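Local coordinates for beta-galactosidase/beta-glucuronidase (Faecalibacterium prausnitzii L2-6, PDB 6MVF), which binds flavin mononucleotide and, as a glycoside hydrolase of family 2, probably splits beta-glucuronides, at residues 89-94 with 161-166; 70-75 with 135-140; 633-638 with 648-653; 607-612 with 625-630. One frame throughout, in Å; residues are numbered along the deposited sequence.

Interaction 1: 89-94 with 161-166; sequences VYVEVL and RGVNLI
Tyr-90 to Val-93 pair with Val-163 to Ile-166 as neighbouring antiparallel strands whose axes approach to 4.6 Å at 161°, with hydrogen-bonded pairs at Tyr-90/Ile-166 and Glu-92/Asn-164. Past the strand ends, Leu-94 N gives one more bond to Gly-162 O (3.2 Å), and the backbone angles of Gly-162 would drive any side chain against the preceding carbonyl oxygen. Glu-92 and Asn-164 lie side by side on one face of the sheet. A chi1 of 168° sends the extended Glu-92 chain out beside Asn-164, and Asn-164 ND2 reaches the anti lone pair of Glu-92 OE2 at 2.9 Å, the carboxylate and amide planes being turned 65° apart. The other oxygen, OE1, forms a salt bridge with Arg-120 and also touches Ile-166 CD1 at 3.5 Å, so both carboxylate oxygens have a partner. This pairing belongs to the sugar-binding domain of family 2 glycosidases, a jelly-roll beta sandwich, where strands 26-29 and 119-122 flank it. Val-91, Val-93, Val-163 and Leu-165 make the apolar opposite face, with Val-91 CG2 3.9 Å from Val-163 CG1; beta-branched valines suit such extended backbone. Where the two strands end, Leu-94 CB rests on Arg-161 CB at 3.7 Å, while the Arg-161 guanidinium bonds to Gln-338, Gln-303 and Phe-116. Of the Tyr-90 side chain, CB touches Ile-166 CB (4.1 Å), and the hydroxyl bonds to Asp-176 close to the FMN-binding Asp-174.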
loop_
_atom_site.group_PDB
_atom_site.type_symbol
_atom_site.label_atom_id
_atom_site.label_comp_id
_atom_site.label_asym_id
_atom_site.label_seq_id
_atom_site.Cartn_x
_atom_site.Cartn_y
_atom_site.Cartn_z
ATOM N N VAL A 89 -29.071 9.399 13.380
ATOM C CA VAL A 89 -28.039 10.123 12.656
ATOM C C VAL A 89 -27.452 11.168 13.585
ATOM O O VAL A 89 -28.192 11.902 14.248
ATOM C CB VAL A 89 -28.593 10.787 11.384
ATOM C CG1 VAL A 89 -27.460 11.481 10.607
ATOM C CG2 VAL A 89 -29.351 9.745 10.536
ATOM N N TYR A 90 -26.127 11.225 13.645
ATOM C CA TYR A 90 -25.414 12.169 14.488
ATOM C C TYR A 90 -24.391 12.904 13.638
ATOM O O TYR A 90 -23.757 12.301 12.769
ATOM C CB TYR A 90 -24.706 11.453 15.653
ATOM C CG TYR A 90 -25.574 11.116 16.852
ATOM C CD1 TYR A 90 -26.430 10.007 16.850
ATOM C CD2 TYR A 90 -25.504 11.882 18.009
ATOM C CE1 TYR A 90 -27.218 9.704 17.974
ATOM C CE2 TYR A 90 -26.271 11.576 19.134
ATOM C CZ TYR A 90 -27.123 10.499 19.117
ATOM O OH TYR A 90 -27.875 10.237 20.246
ATOM N N VAL A 91 -24.232 14.202 13.875
ATOM C CA VAL A 91 -23.100 14.943 13.324
ATOM C C VAL A 91 -22.070 15.091 14.430
ATOM O O VAL A 91 -22.416 15.368 15.583
ATOM C CB VAL A 91 -23.501 16.312 12.730
ATOM C CG1 VAL A 91 -24.206 17.171 13.741
ATOM C CG2 VAL A 91 -22.280 17.027 12.241
ATOM N N GLU A 92 -20.805 14.849 14.090
ATOM C CA GLU A 92 -19.699 14.914 15.036
ATOM C C GLU A 92 -18.683 15.928 14.521
ATOM O O GLU A 92 -18.067 15.716 13.473
ATOM C CB GLU A 92 -19.079 13.534 15.214
ATOM C CG GLU A 92 -17.755 13.513 15.931
ATOM C CD GLU A 92 -17.232 12.096 16.126
ATOM O OE1 GLU A 92 -17.601 11.462 17.155
ATOM O OE2 GLU A 92 -16.462 11.615 15.247
ATOM N N VAL A 93 -18.529 17.037 15.248
ATOM C CA VAL A 93 -17.506 18.048 14.984
ATOM C C VAL A 93 -16.321 17.758 15.896
ATOM O O VAL A 93 -16.482 17.678 17.121
ATOM C CB VAL A 93 -18.042 19.469 15.225
ATOM C CG1 VAL A 93 -16.938 20.506 15.001
ATOM C CG2 VAL A 93 -19.264 19.753 14.340
ATOM N N LEU A 94 -15.128 17.597 15.318
ATOM C CA LEU A 94 -13.991 17.193 16.146
ATOM C C LEU A 94 -13.335 18.378 16.843
ATOM O O LEU A 94 -12.575 18.166 17.797
ATOM C CB LEU A 94 -12.953 16.415 15.317
ATOM C CG LEU A 94 -13.476 15.106 14.700
ATOM C CD1 LEU A 94 -12.490 14.472 13.688
ATOM C CD2 LEU A 94 -13.886 14.110 15.775
ATOM N N ARG A 161 -10.165 20.335 12.394
ATOM C CA ARG A 161 -9.985 18.899 12.578
ATOM C C ARG A 161 -10.925 18.041 11.742
ATOM O O ARG A 161 -10.752 16.815 11.723
ATOM C CB ARG A 161 -10.171 18.503 14.053
ATOM C CG ARG A 161 -9.074 19.004 14.982
ATOM C CD ARG A 161 -9.197 18.425 16.394
ATOM N NE ARG A 161 -8.182 19.036 17.231
ATOM C CZ ARG A 161 -8.283 19.245 18.540
ATOM N NH1 ARG A 161 -9.372 18.876 19.205
ATOM N NH2 ARG A 161 -7.281 19.846 19.179
ATOM N N GLY A 162 -11.915 18.637 11.070
ATOM C CA GLY A 162 -12.866 17.903 10.262
ATOM C C GLY A 162 -14.131 17.582 11.030
ATOM O O GLY A 162 -14.275 17.891 12.216
ATOM N N VAL A 163 -15.047 16.914 10.322
ATOM C CA VAL A 163 -16.427 16.683 10.755
ATOM C C VAL A 163 -16.856 15.292 10.289
ATOM O O VAL A 163 -16.482 14.853 9.199
ATOM C CB VAL A 163 -17.385 17.779 10.196
ATOM C CG1 VAL A 163 -18.838 17.454 10.497
ATOM C CG2 VAL A 163 -17.035 19.166 10.744
ATOM N N ASN A 164 -17.656 14.604 11.108
ATOM C CA ASN A 164 -18.074 13.234 10.836
ATOM C C ASN A 164 -19.581 13.089 10.947
ATOM O O ASN A 164 -20.233 13.750 11.758
ATOM C CB ASN A 164 -17.457 12.224 11.809
ATOM C CG ASN A 164 -15.997 11.968 11.544
ATOM O OD1 ASN A 164 -15.587 11.774 10.402
ATOM N ND2 ASN A 164 -15.199 11.953 12.610
ATOM N N LEU A 165 -20.114 12.173 10.147
ATOM C CA LEU A 165 -21.495 11.723 10.236
ATOM C C LEU A 165 -21.493 10.315 10.818
ATOM O O LEU A 165 -20.706 9.467 10.382
ATOM C CB LEU A 165 -22.146 11.738 8.857
ATOM C CG LEU A 165 -23.645 11.885 8.700
ATOM C CD1 LEU A 165 -24.076 13.248 9.195
ATOM C CD2 LEU A 165 -24.003 11.705 7.230
ATOM N N ILE A 166 -22.341 10.070 11.817
ATOM C CA ILE A 166 -22.414 8.769 12.480
ATOM C C ILE A 166 -23.831 8.210 12.339
ATOM O O ILE A 166 -24.810 8.865 12.719
ATOM C CB ILE A 166 -21.998 8.849 13.959
ATOM C CG1 ILE A 166 -20.582 9.426 14.085
ATOM C CG2 ILE A 166 -22.084 7.465 14.600
ATOM C CD1 ILE A 166 -20.109 9.630 15.512
#

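Interaction 2: 70-75 with 135-140; sequences TGVYSR and TIEVSN
Main-chain hydrogen bonds join Gly-71 to Val-138 and Tyr-73 to Ile-136, two bonds to each pair, in an antiparallel register; Gly-71 N reaches Val-138 O at 2.9 Å. Weaker CA-H...O contacts run between them, such as Thr-70 CA to Val-138 O (3.2 Å). Apolar contact on one face centres on Val-72, whose two methyls divide the work: CG1 meets Thr-135 CG2 at 3.7 Å, while CG2 lies alongside the Glu-137 chain at CG (3.5 Å). A short branched residue can thus cover two neighbours, and Glu-137 lends methylene carbon here while its carboxylate forms a salt bridge with Lys-103. Both strands are central members of the larger sheet of the jelly-roll sugar-binding domain, flanked by strands 34-37 and 99-104. Aromatic contact occupies the other face. Tyr-73 has its ring turned away from the carbonyl carbon (chi1 -63°), which puts Ile-136 O at the ring edge, in plane, and Val-138 CG2 4.1 Å from Tyr-73 CD1. The ring also meets His-52, whose ND1 hydrogen-bonds the phenol oxygen. Polar side chains gather at the Thr-70 end, where Thr-70 OG1 lies 3.6 Å from Ser-139 CB and has a weak hydrogen bond to Glu-141, while Thr-70 CG2 lies 3.5 Å from Val-138 O. A glycine here would probably open a gap beside Ser-139 CB and Val-138 O and lose that weak bond.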
loop_
_atom_site.group_PDB
_atom_site.type_symbol
_atom_site.label_atom_id
_atom_site.label_comp_id
_atom_site.label_asym_id
_atom_site.label_seq_id
_atom_site.Cartn_x
_atom_site.Cartn_y
_atom_site.Cartn_z
ATOM N N THR A 70 -16.909 35.692 12.318
ATOM C CA THR A 70 -17.742 34.522 12.099
ATOM C C THR A 70 -17.628 34.061 10.650
ATOM O O THR A 70 -17.884 34.837 9.722
ATOM C CB THR A 70 -19.188 34.821 12.470
ATOM O OG1 THR A 70 -19.217 35.326 13.818
ATOM C CG2 THR A 70 -20.034 33.537 12.345
ATOM N N GLY A 71 -17.216 32.809 10.472
ATOM C CA GLY A 71 -17.251 32.129 9.185
ATOM C C GLY A 71 -18.302 31.033 9.219
ATOM O O GLY A 71 -18.400 30.287 10.195
ATOM N N VAL A 72 -19.097 30.962 8.155
ATOM C CA VAL A 72 -20.149 29.964 8.003
ATOM C C VAL A 72 -19.678 28.942 6.982
ATOM O O VAL A 72 -19.382 29.291 5.829
ATOM C CB VAL A 72 -21.479 30.598 7.566
ATOM C CG1 VAL A 72 -22.556 29.528 7.382
ATOM C CG2 VAL A 72 -21.918 31.591 8.594
ATOM N N TYR A 73 -19.589 27.689 7.416
ATOM C CA TYR A 73 -19.316 26.554 6.545
ATOM C C TYR A 73 -20.644 25.898 6.205
ATOM O O TYR A 73 -21.537 25.819 7.054
ATOM C CB TYR A 73 -18.395 25.509 7.217
ATOM C CG TYR A 73 -16.974 25.949 7.603
ATOM C CD1 TYR A 73 -16.713 26.589 8.816
ATOM C CD2 TYR A 73 -15.897 25.672 6.771
ATOM C CE1 TYR A 73 -15.428 26.962 9.177
ATOM C CE2 TYR A 73 -14.608 26.041 7.116
ATOM C CZ TYR A 73 -14.373 26.691 8.322
ATOM O OH TYR A 73 -13.071 27.050 8.647
ATOM N N SER A 74 -20.772 25.408 4.975
ATOM C CA SER A 74 -21.970 24.658 4.627
ATOM C C SER A 74 -21.652 23.676 3.515
ATOM O O SER A 74 -20.793 23.933 2.666
ATOM C CB SER A 74 -23.128 25.574 4.207
ATOM O OG SER A 74 -22.880 26.126 2.933
ATOM N N ARG A 75 -22.357 22.545 3.537
ATOM C CA ARG A 75 -22.233 21.508 2.520
ATOM C C ARG A 75 -23.507 20.680 2.517
ATOM O O ARG A 75 -24.372 20.831 3.381
ATOM C CB ARG A 75 -21.015 20.613 2.763
ATOM C CG ARG A 75 -21.188 19.614 3.888
ATOM C CD ARG A 75 -20.163 18.505 3.751
ATOM N NE ARG A 75 -20.724 17.368 3.031
ATOM C CZ ARG A 75 -20.027 16.318 2.615
ATOM N NH1 ARG A 75 -18.727 16.239 2.826
ATOM N NH2 ARG A 75 -20.641 15.341 1.981
ATOM N N THR A 135 -25.042 23.206 8.092
ATOM C CA THR A 135 -24.540 24.569 8.275
ATOM C C THR A 135 -23.878 24.676 9.642
ATOM O O THR A 135 -24.513 24.381 10.659
ATOM C CB THR A 135 -25.681 25.592 8.148
ATOM O OG1 THR A 135 -26.304 25.457 6.863
ATOM C CG2 THR A 135 -25.166 27.013 8.290
ATOM N N ILE A 136 -22.609 25.086 9.672
ATOM C CA ILE A 136 -21.872 25.277 10.924
ATOM C C ILE A 136 -21.344 26.709 10.964
ATOM O O ILE A 136 -20.410 27.062 10.231
ATOM C CB ILE A 136 -20.725 24.273 11.092
ATOM C CG1 ILE A 136 -21.228 22.839 10.918
ATOM C CG2 ILE A 136 -20.071 24.451 12.470
ATOM C CD1 ILE A 136 -20.129 21.819 10.588
ATOM N N GLU A 137 -21.939 27.531 11.824
ATOM C CA GLU A 137 -21.422 28.861 12.103
ATOM C C GLU A 137 -20.324 28.748 13.142
ATOM O O GLU A 137 -20.540 28.168 14.207
ATOM C CB GLU A 137 -22.530 29.777 12.620
ATOM C CG GLU A 137 -23.422 30.364 11.545
ATOM C CD GLU A 137 -24.451 31.356 12.092
ATOM O OE1 GLU A 137 -25.626 31.276 11.649
ATOM O OE2 GLU A 137 -24.077 32.206 12.950
ATOM N N VAL A 138 -19.156 29.308 12.836
ATOM C CA VAL A 138 -17.991 29.250 13.708
ATOM C C VAL A 138 -17.479 30.667 13.938
ATOM O O VAL A 138 -17.323 31.434 12.987
ATOM C CB VAL A 138 -16.884 28.373 13.098
ATOM C CG1 VAL A 138 -15.669 28.310 14.024
ATOM C CG2 VAL A 138 -17.414 27.002 12.794
ATOM N N SER A 139 -17.195 31.004 15.184
ATOM C CA SER A 139 -16.662 32.313 15.526
ATOM C C SER A 139 -15.427 32.152 16.397
ATOM O O SER A 139 -15.474 31.453 17.417
ATOM C CB SER A 139 -17.697 33.158 16.258
ATOM O OG SER A 139 -17.092 34.359 16.723
ATOM N N ASN A 140 -14.329 32.814 16.015
ATOM C CA ASN A 140 -13.158 32.897 16.880
ATOM C C ASN A 140 -13.015 34.274 17.537
ATOM O O ASN A 140 -11.907 34.682 17.913
ATOM C CB ASN A 140 -11.895 32.505 16.111
ATOM C CG ASN A 140 -11.489 33.528 15.061
ATOM O OD1 ASN A 140 -12.315 34.275 14.545
ATOM N ND2 ASN A 140 -10.198 33.547 14.733
#

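Interaction 3: 633-638 with 648-653; sequences EGFNVL and SITLEK
First torsions bring the Phe-635 ring and the Glu-652 carboxylate together: CG of Phe-635 lies anti to the carbonyl carbon (chi1 -73°), CG of Glu-652 anti to the backbone N (chi1 -168°). The glutamate chain crosses over one face of the ring, its CG 4.1 Å from the Phe-635 ring centroid in a CH-pi contact, and the carboxylate stacks with its plane 23° from that of the ring. Its OE1 has partners elsewhere, Gln-590 and, in a salt bridge, Arg-229 of the second subunit. An alanine in place of Glu-652 is likely to remove most of this segment's cover from the ring face and leave that arginine without its charged mate. Further out, the bent Glu-633 reaches the extended Lys-653 in a salt bridge, Glu-633 OE1 3.5 Å from Lys-653 NZ. Gly-634, next in sequence after Glu-633, has backbone angles that would press a side chain onto the carbonyl before it; its own O accepts a bond from Lys-653 N (2.9 Å). On the face of Asn-636, Leu-638, Ile-649 and Leu-651, the two leucines cross at about a right angle, and Leu-638 CD2 lies 4.0 Å from Leu-651 CG. Backbone bonds in pairs tie Asn-636 to Leu-651 and Leu-638 to Ile-649. This is an antiparallel beta hairpin near the C-terminal end of the modelled chain; at Ile-649 and Thr-650 a strand of the second subunit pairs in parallel, carrying the sheet across the interface.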
loop_
_atom_site.group_PDB
_atom_site.type_symbol
_atom_site.label_atom_id
_atom_site.label_comp_id
_atom_site.label_asym_id
_atom_site.label_seq_id
_atom_site.Cartn_x
_atom_site.Cartn_y
_atom_site.Cartn_z
ATOM N N GLU A 633 43.226 29.328 5.608
ATOM C CA GLU A 633 42.656 30.309 4.700
ATOM C C GLU A 633 41.780 29.584 3.692
ATOM O O GLU A 633 42.126 28.501 3.217
ATOM C CB GLU A 633 43.768 31.095 4.000
ATOM C CG GLU A 633 43.606 32.614 4.087
ATOM C CD GLU A 633 43.699 33.157 5.519
ATOM O OE1 GLU A 633 44.361 32.511 6.363
ATOM O OE2 GLU A 633 43.108 34.230 5.804
ATOM N N GLY A 634 40.618 30.156 3.406
ATOM C CA GLY A 634 39.689 29.517 2.497
ATOM C C GLY A 634 38.700 28.619 3.208
ATOM O O GLY A 634 38.266 28.922 4.328
ATOM N N PHE A 635 38.347 27.502 2.573
ATOM C CA PHE A 635 37.341 26.587 3.094
ATOM C C PHE A 635 37.985 25.504 3.945
ATOM O O PHE A 635 39.124 25.097 3.707
ATOM C CB PHE A 635 36.535 25.966 1.951
ATOM C CG PHE A 635 35.585 26.923 1.319
ATOM C CD1 PHE A 635 34.431 27.306 1.985
ATOM C CD2 PHE A 635 35.853 27.468 0.069
ATOM C CE1 PHE A 635 33.550 28.209 1.417
ATOM C CE2 PHE A 635 34.990 28.374 -0.510
ATOM C CZ PHE A 635 33.832 28.747 0.167
ATOM N N ASN A 636 37.244 25.050 4.959
ATOM C CA ASN A 636 37.752 24.108 5.950
ATOM C C ASN A 636 36.749 22.992 6.138
ATOM O O ASN A 636 35.578 23.254 6.415
ATOM C CB ASN A 636 38.004 24.781 7.301
ATOM C CG ASN A 636 39.085 25.850 7.235
ATOM O OD1 ASN A 636 40.247 25.601 7.563
ATOM N ND2 ASN A 636 38.705 27.043 6.815
ATOM N N VAL A 637 37.208 21.757 6.014
ATOM C CA VAL A 637 36.405 20.598 6.371
ATOM C C VAL A 637 36.594 20.336 7.863
ATOM O O VAL A 637 37.709 20.059 8.312
ATOM C CB VAL A 637 36.803 19.369 5.540
ATOM C CG1 VAL A 637 36.149 18.103 6.105
ATOM C CG2 VAL A 637 36.425 19.576 4.095
ATOM N N LEU A 638 35.513 20.424 8.635
ATOM C CA LEU A 638 35.539 20.066 10.047
ATOM C C LEU A 638 34.886 18.698 10.198
ATOM O O LEU A 638 33.721 18.510 9.825
ATOM C CB LEU A 638 34.840 21.112 10.917
ATOM C CG LEU A 638 35.567 22.431 11.255
ATOM C CD1 LEU A 638 36.837 22.172 12.016
ATOM C CD2 LEU A 638 35.872 23.217 10.006
ATOM N N SER A 648 30.554 15.970 9.811
ATOM C CA SER A 648 31.388 16.754 8.912
ATOM C C SER A 648 30.624 17.980 8.430
ATOM O O SER A 648 29.483 17.872 7.969
ATOM C CB SER A 648 31.852 15.918 7.708
ATOM O OG SER A 648 32.295 16.753 6.641
ATOM N N ILE A 649 31.247 19.149 8.559
ATOM C CA ILE A 649 30.710 20.378 8.002
ATOM C C ILE A 649 31.851 21.146 7.339
ATOM O O ILE A 649 33.031 20.828 7.499
ATOM C CB ILE A 649 30.005 21.243 9.062
ATOM C CG1 ILE A 649 31.021 22.043 9.871
ATOM C CG2 ILE A 649 29.147 20.373 9.989
ATOM C CD1 ILE A 649 30.381 22.845 10.972
ATOM N N THR A 650 31.486 22.163 6.574
ATOM C CA THR A 650 32.457 23.019 5.913
ATOM C C THR A 650 32.284 24.443 6.414
ATOM O O THR A 650 31.160 24.963 6.456
ATOM C CB THR A 650 32.307 22.965 4.393
ATOM O OG1 THR A 650 32.478 21.613 3.949
ATOM C CG2 THR A 650 33.349 23.857 3.742
ATOM N N LEU A 651 33.389 25.049 6.821
ATOM C CA LEU A 651 33.426 26.430 7.266
ATOM C C LEU A 651 34.374 27.202 6.363
ATOM O O LEU A 651 35.232 26.617 5.688
ATOM C CB LEU A 651 33.867 26.534 8.732
ATOM C CG LEU A 651 32.880 25.935 9.759
ATOM C CD1 LEU A 651 33.324 26.222 11.178
ATOM C CD2 LEU A 651 31.432 26.418 9.552
ATOM N N GLU A 652 34.178 28.520 6.319
ATOM C CA GLU A 652 35.028 29.423 5.555
ATOM C C GLU A 652 35.673 30.419 6.507
ATOM O O GLU A 652 34.972 31.115 7.250
ATOM C CB GLU A 652 34.233 30.158 4.473
ATOM C CG GLU A 652 35.118 30.899 3.451
ATOM C CD GLU A 652 34.336 31.809 2.483
ATOM O OE1 GLU A 652 33.096 31.926 2.635
ATOM O OE2 GLU A 652 34.972 32.422 1.579
ATOM N N LYS A 653 37.004 30.487 6.485
ATOM C CA LYS A 653 37.694 31.598 7.124
ATOM C C LYS A 653 37.485 32.880 6.324
ATOM O O LYS A 653 37.624 32.899 5.097
ATOM C CB LYS A 653 39.187 31.304 7.271
ATOM C CG LYS A 653 39.893 32.355 8.142
ATOM C CD LYS A 653 41.366 32.068 8.374
ATOM C CE LYS A 653 41.998 33.242 9.108
ATOM N NZ LYS A 653 43.298 32.896 9.712
#

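Interaction 4: 607-612 with 625-630; sequences VTLYCN and FKFDVA
Phe-625 receives Val-607 CG2 over the centre of one ring face, 3.6 Å from the Phe-625 ring centroid and only 6° off the normal, a CH-pi contact. Two places on, past Lys-626, which like Asp-628 is exposed, where charge is at home, Phe-627 points inward and is gripped by two residues: Leu-609 CB sits over its ring, 3.8 Å from the centroid, and Val-607 CG1 approaches Phe-627 CZ at 3.7 Å. Because Leu-609 CG stands anti to the backbone N (chi1 -168°), its CD2 reaches the base of the ring, 3.6 Å from Phe-627 CB. Val-629 closes the row with its two methyls split between neighbours, CG2 touching Leu-609 CD2 at 3.7 Å, CG1 touching Cys-611 SG at 3.8 Å. The strands belong to different sheets, strand 606-611 to the one holding 635-641, strand 624-629 to the one holding 596-602; their axes lie 9.1 Å apart at -29°, the geometry of aligned sheets packed face to face in a beta sandwich. The side chains that meet are hydrocarbon, aromatic or thiol; Val-607 O lies at the edge of the Phe-627 ring. No hydrogen bond joins the two segments, although Lys-626 O is bonded by Gln-619 of the facing sheet, so cohesion between them depends on burial and on the fit of methyls against rings.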
loop_
_atom_site.group_PDB
_atom_site.type_symbol
_atom_site.label_atom_id
_atom_site.label_comp_id
_atom_site.label_asym_id
_atom_site.label_seq_id
_atom_site.Cartn_x
_atom_site.Cartn_y
_atom_site.Cartn_z
ATOM N N VAL A 607 35.694 12.753 21.731
ATOM C CA VAL A 607 35.538 13.345 20.416
ATOM C C VAL A 607 36.920 13.768 19.956
ATOM O O VAL A 607 37.675 14.384 20.721
ATOM C CB VAL A 607 34.566 14.548 20.436
ATOM C CG1 VAL A 607 34.684 15.401 19.146
ATOM C CG2 VAL A 607 33.123 14.079 20.654
ATOM N N THR A 608 37.264 13.410 18.723
ATOM C CA THR A 608 38.454 13.924 18.059
ATOM C C THR A 608 38.006 14.799 16.906
ATOM O O THR A 608 37.199 14.364 16.087
ATOM C CB THR A 608 39.362 12.799 17.554
ATOM O OG1 THR A 608 40.031 12.193 18.664
ATOM C CG2 THR A 608 40.407 13.341 16.608
ATOM N N LEU A 609 38.522 16.029 16.854
ATOM C CA LEU A 609 38.182 16.982 15.808
ATOM C C LEU A 609 39.286 17.055 14.760
ATOM O O LEU A 609 40.474 17.037 15.087
ATOM C CB LEU A 609 37.938 18.374 16.394
ATOM C CG LEU A 609 37.304 19.331 15.379
ATOM C CD1 LEU A 609 35.948 18.777 14.836
ATOM C CD2 LEU A 609 37.152 20.718 15.984
ATOM N N TYR A 610 38.889 17.154 13.498
ATOM C CA TYR A 610 39.828 17.312 12.401
ATOM C C TYR A 610 39.484 18.546 11.579
ATOM O O TYR A 610 38.308 18.878 11.386
ATOM C CB TYR A 610 39.832 16.096 11.476
ATOM C CG TYR A 610 40.346 14.839 12.104
ATOM C CD1 TYR A 610 39.468 13.905 12.659
ATOM C CD2 TYR A 610 41.707 14.568 12.127
ATOM C CE1 TYR A 610 39.935 12.741 13.235
ATOM C CE2 TYR A 610 42.189 13.405 12.705
ATOM C CZ TYR A 610 41.295 12.497 13.256
ATOM O OH TYR A 610 41.782 11.348 13.811
ATOM N N CYS A 611 40.528 19.201 11.076
ATOM C CA CYS A 611 40.396 20.384 10.234
ATOM C C CYS A 611 41.247 20.168 8.986
ATOM O O CYS A 611 42.479 20.146 9.071
ATOM C CB CYS A 611 40.831 21.638 10.984
ATOM S SG CYS A 611 40.319 23.154 10.171
ATOM N N ASN A 612 40.587 19.992 7.839
ATOM C CA ASN A 612 41.236 19.620 6.580
ATOM C C ASN A 612 42.187 18.440 6.773
ATOM O O ASN A 612 43.323 18.439 6.293
ATOM C CB ASN A 612 41.956 20.815 5.956
ATOM C CG ASN A 612 40.990 21.881 5.481
ATOM O OD1 ASN A 612 39.846 21.575 5.100
ATOM N ND2 ASN A 612 41.434 23.143 5.507
ATOM N N PHE A 625 31.613 19.556 23.993
ATOM C CA PHE A 625 33.036 19.595 23.673
ATOM C C PHE A 625 33.326 20.905 22.950
ATOM O O PHE A 625 32.622 21.251 22.000
ATOM C CB PHE A 625 33.434 18.422 22.768
ATOM C CG PHE A 625 33.048 17.072 23.302
ATOM C CD1 PHE A 625 31.753 16.624 23.211
ATOM C CD2 PHE A 625 34.003 16.234 23.872
ATOM C CE1 PHE A 625 31.405 15.374 23.707
ATOM C CE2 PHE A 625 33.662 14.993 24.364
ATOM C CZ PHE A 625 32.366 14.561 24.284
ATOM N N LYS A 626 34.351 21.637 23.380
ATOM C CA LYS A 626 34.716 22.891 22.730
ATOM C C LYS A 626 36.169 22.828 22.273
ATOM O O LYS A 626 37.059 22.500 23.059
ATOM C CB LYS A 626 34.482 24.077 23.671
ATOM C CG LYS A 626 33.088 24.087 24.285
ATOM C CD LYS A 626 32.917 25.178 25.356
ATOM C CE LYS A 626 31.752 24.825 26.288
ATOM N NZ LYS A 626 30.890 25.986 26.686
ATOM N N PHE A 627 36.405 23.124 21.001
ATOM C CA PHE A 627 37.746 23.114 20.424
ATOM C C PHE A 627 38.080 24.502 19.896
ATOM O O PHE A 627 37.222 25.181 19.318
ATOM C CB PHE A 627 37.864 22.101 19.271
ATOM C CG PHE A 627 37.552 20.687 19.654
ATOM C CD1 PHE A 627 36.231 20.251 19.739
ATOM C CD2 PHE A 627 38.577 19.784 19.913
ATOM C CE1 PHE A 627 35.928 18.944 20.077
ATOM C CE2 PHE A 627 38.290 18.466 20.254
ATOM C CZ PHE A 627 36.958 18.044 20.329
ATOM N N ASP A 628 39.316 24.935 20.099
ATOM C CA ASP A 628 39.792 26.183 19.518
ATOM C C ASP A 628 40.537 25.838 18.244
ATOM O O ASP A 628 41.555 25.139 18.290
ATOM C CB ASP A 628 40.697 26.950 20.478
ATOM C CG ASP A 628 39.928 27.946 21.321
ATOM O OD1 ASP A 628 39.332 28.882 20.721
ATOM O OD2 ASP A 628 39.902 27.777 22.571
ATOM N N VAL A 629 40.033 26.313 17.113
ATOM C CA VAL A 629 40.524 25.871 15.814
ATOM C C VAL A 629 41.086 27.061 15.056
ATOM O O VAL A 629 40.406 28.080 14.898
ATOM C CB VAL A 629 39.418 25.175 15.001
ATOM C CG1 VAL A 629 39.992 24.673 13.664
ATOM C CG2 VAL A 629 38.750 24.033 15.835
ATOM N N ALA A 630 42.330 26.928 14.597
ATOM C CA ALA A 630 42.928 27.878 13.653
ATOM C C ALA A 630 42.564 27.416 12.252
ATOM O O ALA A 630 43.234 26.568 11.661
ATOM C CB ALA A 630 44.438 27.958 13.824
#

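The four contacts form two well-separated groups, with about 56 to 59 Å between centres. Interactions 1 and 2 interleave along the chain, in the order 70-75, 89-94, 135-140, 161-166, and lie in two sheets of the sugar-binding domain, centres 14 Å apart; Val-163 CG2 meets Ile-136 CD1 at 4.1 Å across the sandwich. After the middle family 2 domain and the TIM barrel come interaction 4 and then interaction 3, centres 12 Å apart. These share a sheet in which 607-612 and 633-638 are on neighbouring strands, joined where Asn-612 OD1 probably bonds Val-637 N. The barrel thus has beta domains before and after it in the chain, of which the last reaches a second subunit.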